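Local coordinates for HI1317 (Haemophilus influenzae, PDB 1JOV), which probably interconverts the alpha and beta anomers of D-glucose 6-phosphate, as a member of the glucose-6-phosphate 1-epimerase family with a galactose mutarotase-like beta-sandwich fold, at residues D53-S58 against G71-C76; Y152-D157 against K207-T212. All blocks are in the same frame, centred on the assembly; numbering follows the deposited sequence. Where two conformers were deposited one is given.

Interaction 1 lies near the middle of the chain, its centre about 5 Å from the chain's centre, whereas interaction 2 sits about 16 Å out and is partly buried. Both reach the same antiparallel sheet, in which strands 75-76 and 145-154 are neighbours: the backbone N of Tyr-152 probably bonds to Gly-72 O, and Asn-154 ND2 to Asp-53 O. The chemistry follows the location. Interaction 1 relies on glycine backbone, one short amide bond and aliphatic contacts close to the predicted active site. Interaction 2, away from that site, uses a phenyl face, an arginine and a water to join a strand end to the bulged connection between strands 201-206 and 211-218.

Interaction 1 of 2, residues D53-S58 against G71-C76; sequences DVLWLS and GGVPIC
Trp-56 O accepts from Gly-72 N at 2.7 Å, with an N-H...O angle of 148°, and this bond links the long loop after strand 41-47 to the segment leading into strand 75-76 of the galactose mutarotase-like beta-sandwich. Tyr-152 of strand 145-154 bonds to the backbones of both Trp-56 and Gly-72. One residue along, Leu-57 and Gly-71 form a single isolated beta bridge, their CA atoms just 4.1 Å apart. Gly-71 CA also lies 3.1 Å from Trp-56 O, so the two backbones meet directly. With CG of Trp-56 anti to the backbone N (chi1 174°), the six-membered part of the indole reaches the same glycine obliquely, bringing Trp-56 CE3 to 4.0 Å from Gly-71 CA.

On the other side of the Trp-56 to Gly-72 bond, the contact is aliphatic. Leu-55 and Val-73 cross obliquely, and Val-73 CG2 meets Leu-55 CD1 at 4.1 Å and CD2 at nearly the same distance. Thr-151 touches both side chains, while the side chain of Val-73 lies about 6 Å from that of His-150, a predicted active-site residue, so this apolar patch adjoins the likely catalytic region. Behind Leu-55, Asp-53 shapes the loop through an Asx turn and is tied by Ser-44 and Trp-45 N to strand 41-47. Asp-53 OD1 accepts from Leu-55 N at 3.0 Å, from 45° above the carboxylate plane.

Interaction 2 of 2, residues Y152-D157 against K207-T212; sequences YFNIGD and KSFNRT
The phenyl ring of Phe-209 lies flat against the peptide joining Ile-155 to Gly-156, with Gly-156 N 3.4 Å above the ring plane and over its centre. Gly-156 CA adds a CH-pi contact, 3.6 Å from the ring centroid and 12° off the normal. Phe-209 CG stands anti to its own carbonyl carbon (chi1 -81°), which carries the ring beneath this peptide. Packing is equally close beside it, where Ser-208 OG reaches Gly-156 CA at 3.2 Å. The amide of Asn-154 approaches the ring differently, its ND2 near the plane at the edge, and donates to Asp-53 O.

These contacts bring the end of strand 145-154 against the connection between antiparallel strands 201-206 and 211-218, where Asn-210 and Arg-211 face Asp-206 in a G1 beta bulge. Asp-206 also accepts from the backbone N of Gly-156, Ser-208 and Phe-209, bracing both sides.

Buried Arg-211 is a second firmly held part. Arg-211 NH2 bonds directly to Asn-154 O at 2.9 Å, the acceptor lying within 12° of the guanidinium plane, and also to Asp-53 O, while NH1 bonds to Gln-52 O. Water 1 accepts from Arg-211 NE at 2.7 Å and donates to Asn-154 O at 2.8 Å. The open side lies at the connection, where Lys-207 and Asn-210 are exposed and Ser-208 and Asp-157 partly so.

Interaction 1 of 2, residues D53-S58 against G71-C76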
loop_
_atom_site.group_PDB
_atom_site.type_symbol
_atom_site.label_atom_id
_atom_site.label_comp_id
_atom_site.label_asym_id
_atom_site.label_seq_id
_atom_site.Cartn_x
_atom_site.Cartn_y
_atom_site.Cartn_z
ATOM N N ASP A 53 -9.426 -9.943 5.137
ATOM C CA ASP A 53 -8.784 -9.125 4.143
ATOM C C ASP A 53 -7.267 -9.042 4.458
ATOM O O ASP A 53 -6.882 -8.975 5.627
ATOM C CB ASP A 53 -9.401 -7.708 4.154
ATOM C CG ASP A 53 -9.196 -6.826 2.917
ATOM O OD1 ASP A 53 -8.123 -6.942 2.292
ATOM O OD2 ASP A 53 -10.113 -6.039 2.579
ATOM N N VAL A 54 -6.418 -9.032 3.441
ATOM C CA VAL A 54 -4.982 -8.843 3.646
ATOM C C VAL A 54 -4.629 -7.412 3.986
ATOM O O VAL A 54 -3.614 -7.155 4.707
ATOM C CB VAL A 54 -4.161 -9.320 2.437
ATOM C CG1 VAL A 54 -2.717 -8.984 2.617
ATOM C CG2 VAL A 54 -4.307 -10.826 2.296
ATOM N N LEU A 55 -5.421 -6.441 3.471
ATOM C CA LEU A 55 -5.099 -5.050 3.703
ATOM C C LEU A 55 -6.041 -4.384 4.728
ATOM O O LEU A 55 -7.229 -4.782 4.860
ATOM C CB LEU A 55 -5.240 -4.306 2.387
ATOM C CG LEU A 55 -4.244 -4.796 1.333
ATOM C CD1 LEU A 55 -4.555 -4.075 0.051
ATOM C CD2 LEU A 55 -2.808 -4.478 1.726
ATOM N N TRP A 56 -5.542 -3.390 5.393
ATOM C CA TRP A 56 -6.400 -2.682 6.319
ATOM C C TRP A 56 -6.859 -1.365 5.755
ATOM O O TRP A 56 -6.092 -0.615 5.072
ATOM C CB TRP A 56 -5.595 -2.460 7.623
ATOM C CG TRP A 56 -6.246 -1.618 8.678
ATOM C CD1 TRP A 56 -6.973 -2.120 9.793
ATOM C CD2 TRP A 56 -6.100 -0.227 8.898
ATOM N NE1 TRP A 56 -7.389 -1.079 10.575
ATOM C CE2 TRP A 56 -6.858 0.093 10.078
ATOM C CE3 TRP A 56 -5.516 0.808 8.190
ATOM C CZ2 TRP A 56 -6.982 1.392 10.543
ATOM C CZ3 TRP A 56 -5.658 2.123 8.623
ATOM C CH2 TRP A 56 -6.352 2.399 9.835
ATOM N N LEU A 57 -8.113 -1.043 6.048
ATOM C CA LEU A 57 -8.724 0.218 5.607
ATOM C C LEU A 57 -9.393 0.802 6.854
ATOM O O LEU A 57 -10.125 0.061 7.526
ATOM C CB LEU A 57 -9.802 0.023 4.556
ATOM C CG LEU A 57 -10.558 1.247 4.110
ATOM C CD1 LEU A 57 -9.570 2.269 3.441
ATOM C CD2 LEU A 57 -11.591 0.784 3.065
ATOM N N SER A 58 -9.137 2.076 7.142
ATOM C CA SER A 58 -9.737 2.724 8.348
ATOM C C SER A 58 -11.248 2.615 8.364
ATOM O O SER A 58 -11.928 2.827 7.343
ATOM C CB SER A 58 -9.412 4.199 8.363
ATOM O OG SER A 58 -10.157 4.814 9.409
ATOM N N GLY A 71 -5.344 3.785 4.556
ATOM C CA GLY A 71 -5.374 2.322 4.459
ATOM C C GLY A 71 -5.006 1.768 3.101
ATOM O O GLY A 71 -4.775 2.544 2.180
ATOM N N GLY A 72 -4.944 0.464 2.900
ATOM C CA GLY A 72 -4.610 -0.011 1.562
ATOM C C GLY A 72 -3.147 0.250 1.172
ATOM O O GLY A 72 -2.241 0.108 2.003
ATOM N N VAL A 73 -2.909 0.632 -0.099
ATOM C CA VAL A 73 -1.527 0.853 -0.513
ATOM C C VAL A 73 -1.406 2.190 -1.182
ATOM O O VAL A 73 -1.413 2.358 -2.357
ATOM C CB VAL A 73 -1.090 -0.265 -1.530
ATOM C CG1 VAL A 73 0.386 -0.073 -1.815
ATOM C CG2 VAL A 73 -1.385 -1.601 -0.934
ATOM N N PRO A 74 -1.345 3.267 -0.402
ATOM C CA PRO A 74 -1.196 4.614 -0.946
ATOM C C PRO A 74 0.155 4.673 -1.684
ATOM O O PRO A 74 1.159 4.068 -1.251
ATOM C CB PRO A 74 -1.042 5.556 0.283
ATOM C CG PRO A 74 -1.560 4.701 1.461
ATOM C CD PRO A 74 -1.324 3.153 1.079
ATOM N N ILE A 75 0.160 5.408 -2.740
ATOM C CA ILE A 75 1.360 5.660 -3.541
ATOM C C ILE A 75 1.965 6.989 -3.132
ATOM O O ILE A 75 1.259 8.014 -3.335
ATOM C CB ILE A 75 0.930 5.715 -5.056
ATOM C CG1 ILE A 75 0.177 4.445 -5.591
ATOM C CG2 ILE A 75 2.123 6.074 -5.992
ATOM C CD1 ILE A 75 1.064 3.274 -5.475
ATOM N N CYS A 76 3.095 6.959 -2.430
ATOM C CA CYS A 76 3.753 8.239 -2.069
ATOM C C CYS A 76 4.696 8.625 -3.193
ATOM O O CYS A 76 5.582 7.810 -3.504
ATOM C CB CYS A 76 4.514 8.015 -0.766
ATOM S SG CYS A 76 3.473 7.265 0.513
#

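Interaction 2 of 2, residues Y152-D157 against K207-T212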
loop_
_atom_site.group_PDB
_atom_site.type_symbol
_atom_site.label_atom_id
_atom_site.label_comp_id
_atom_site.label_asym_id
_atom_site.label_seq_id
_atom_site.Cartn_x
_atom_site.Cartn_y
_atom_site.Cartn_z
ATOM N N TYR A 152 -0.633 -0.901 4.137
ATOM C CA TYR A 152 -1.244 -1.136 5.468
ATOM C C TYR A 152 -1.761 -2.529 5.503
ATOM O O TYR A 152 -2.761 -2.912 4.815
ATOM C CB TYR A 152 -2.436 -0.177 5.794
ATOM C CG TYR A 152 -2.177 1.254 5.911
ATOM C CD1 TYR A 152 -1.879 2.066 4.807
ATOM C CD2 TYR A 152 -2.393 1.881 7.126
ATOM C CE1 TYR A 152 -1.664 3.474 4.968
ATOM C CE2 TYR A 152 -2.183 3.232 7.287
ATOM C CZ TYR A 152 -1.860 4.041 6.231
ATOM O OH TYR A 152 -1.701 5.400 6.415
ATOM N N PHE A 153 -1.072 -3.336 6.339
ATOM C CA PHE A 153 -1.476 -4.755 6.443
ATOM C C PHE A 153 -2.465 -4.943 7.599
ATOM O O PHE A 153 -2.405 -4.233 8.603
ATOM C CB PHE A 153 -0.290 -5.666 6.671
ATOM C CG PHE A 153 0.639 -5.670 5.546
ATOM C CD1 PHE A 153 0.369 -6.428 4.435
ATOM C CD2 PHE A 153 1.762 -4.880 5.593
ATOM C CE1 PHE A 153 1.266 -6.389 3.314
ATOM C CE2 PHE A 153 2.594 -4.811 4.564
ATOM C CZ PHE A 153 2.408 -5.617 3.402
ATOM N N ASN A 154 -3.479 -5.762 7.339
ATOM C CA ASN A 154 -4.556 -6.031 8.268
ATOM C C ASN A 154 -4.084 -7.196 9.210
ATOM O O ASN A 154 -3.762 -8.296 8.728
ATOM C CB ASN A 154 -5.793 -6.474 7.451
ATOM C CG ASN A 154 -7.096 -6.623 8.293
ATOM O OD1 ASN A 154 -7.363 -5.858 9.216
ATOM N ND2 ASN A 154 -7.930 -7.584 7.894
ATOM N N ILE A 155 -4.178 -6.977 10.518
ATOM C CA ILE A 155 -3.722 -8.019 11.447
ATOM C C ILE A 155 -4.708 -8.168 12.611
ATOM O O ILE A 155 -5.464 -7.219 12.892
ATOM C CB ILE A 155 -2.343 -7.629 11.993
ATOM C CG1 ILE A 155 -2.393 -6.219 12.536
ATOM C CG2 ILE A 155 -1.230 -7.785 10.953
ATOM C CD1 ILE A 155 -1.423 -5.880 13.511
ATOM N N GLY A 156 -4.670 -9.310 13.308
ATOM C CA GLY A 156 -5.594 -9.532 14.437
ATOM C C GLY A 156 -5.376 -8.680 15.671
ATOM O O GLY A 156 -6.335 -8.111 16.238
ATOM N N ASP A 157 -4.095 -8.483 16.026
ATOM C CA ASP A 157 -3.754 -7.673 17.200
ATOM C C ASP A 157 -2.313 -7.280 17.099
ATOM O O ASP A 157 -1.449 -8.163 16.940
ATOM C CB ASP A 157 -3.926 -8.486 18.495
ATOM C CG ASP A 157 -4.148 -7.588 19.751
ATOM O OD1 ASP A 157 -3.768 -6.385 19.757
ATOM O OD2 ASP A 157 -4.715 -7.995 20.789
ATOM N N LYS A 207 -0.174 -14.107 14.835
ATOM C CA LYS A 207 -0.554 -15.231 15.695
ATOM C C LYS A 207 -1.961 -14.898 16.256
ATOM O O LYS A 207 -2.533 -15.660 17.031
ATOM C CB LYS A 207 0.431 -15.346 16.851
ATOM C CG LYS A 207 1.744 -16.031 16.494
ATOM C CD LYS A 207 2.756 -15.857 17.605
ATOM C CE LYS A 207 3.179 -14.395 17.717
ATOM N NZ LYS A 207 3.858 -14.020 18.998
ATOM N N SER A 208 -2.501 -13.734 15.917
ATOM C CA SER A 208 -3.904 -13.483 16.233
ATOM C C SER A 208 -4.825 -14.036 15.103
ATOM O O SER A 208 -5.742 -14.820 15.349
ATOM C CB SER A 208 -4.159 -12.008 16.540
ATOM O OG SER A 208 -5.523 -11.743 16.801
ATOM N N PHE A 209 -4.584 -13.658 13.842
ATOM C CA PHE A 209 -5.355 -14.240 12.753
ATOM C C PHE A 209 -4.718 -15.577 12.342
ATOM O O PHE A 209 -5.207 -16.298 11.462
ATOM C CB PHE A 209 -5.269 -13.326 11.507
ATOM C CG PHE A 209 -6.203 -12.142 11.532
ATOM C CD1 PHE A 209 -7.273 -12.118 12.379
ATOM C CD2 PHE A 209 -6.036 -11.083 10.633
ATOM C CE1 PHE A 209 -8.127 -11.064 12.425
ATOM C CE2 PHE A 209 -6.917 -10.002 10.662
ATOM C CZ PHE A 209 -7.968 -9.979 11.524
ATOM N N ASN A 210 -3.599 -15.886 12.970
ATOM C CA ASN A 210 -2.889 -17.128 12.673
ATOM C C ASN A 210 -2.527 -17.341 11.178
ATOM O O ASN A 210 -2.944 -18.326 10.569
ATOM C CB ASN A 210 -3.686 -18.334 13.281
ATOM C CG ASN A 210 -3.890 -18.199 14.804
ATOM O OD1 ASN A 210 -2.930 -18.258 15.570
ATOM N ND2 ASN A 210 -5.140 -18.036 15.238
ATOM N N ARG A 211 -1.745 -16.444 10.601
ATOM C CA ARG A 211 -1.284 -16.518 9.228
ATOM C C ARG A 211 0.031 -15.778 9.102
ATOM O O ARG A 211 0.439 -15.056 10.018
ATOM C CB ARG A 211 -2.267 -15.878 8.275
ATOM C CG ARG A 211 -2.429 -14.364 8.407
ATOM C CD ARG A 211 -3.757 -13.849 7.806
ATOM N NE ARG A 211 -3.870 -12.384 7.730
ATOM C CZ ARG A 211 -4.731 -11.723 6.945
ATOM N NH1 ARG A 211 -5.572 -12.411 6.171
ATOM N NH2 ARG A 211 -4.759 -10.392 6.944
ATOM N N THR A 212 0.713 -15.930 7.967
ATOM C CA THR A 212 1.890 -15.154 7.699
ATOM C C THR A 212 1.721 -14.401 6.391
ATOM O O THR A 212 1.415 -15.034 5.387
ATOM C CB THR A 212 3.050 -16.098 7.471
ATOM O OG1 THR A 212 3.370 -16.656 8.741
ATOM C CG2 THR A 212 4.330 -15.342 7.143
HETATM O O HOH W 1 -2.473 -10.720 9.396
#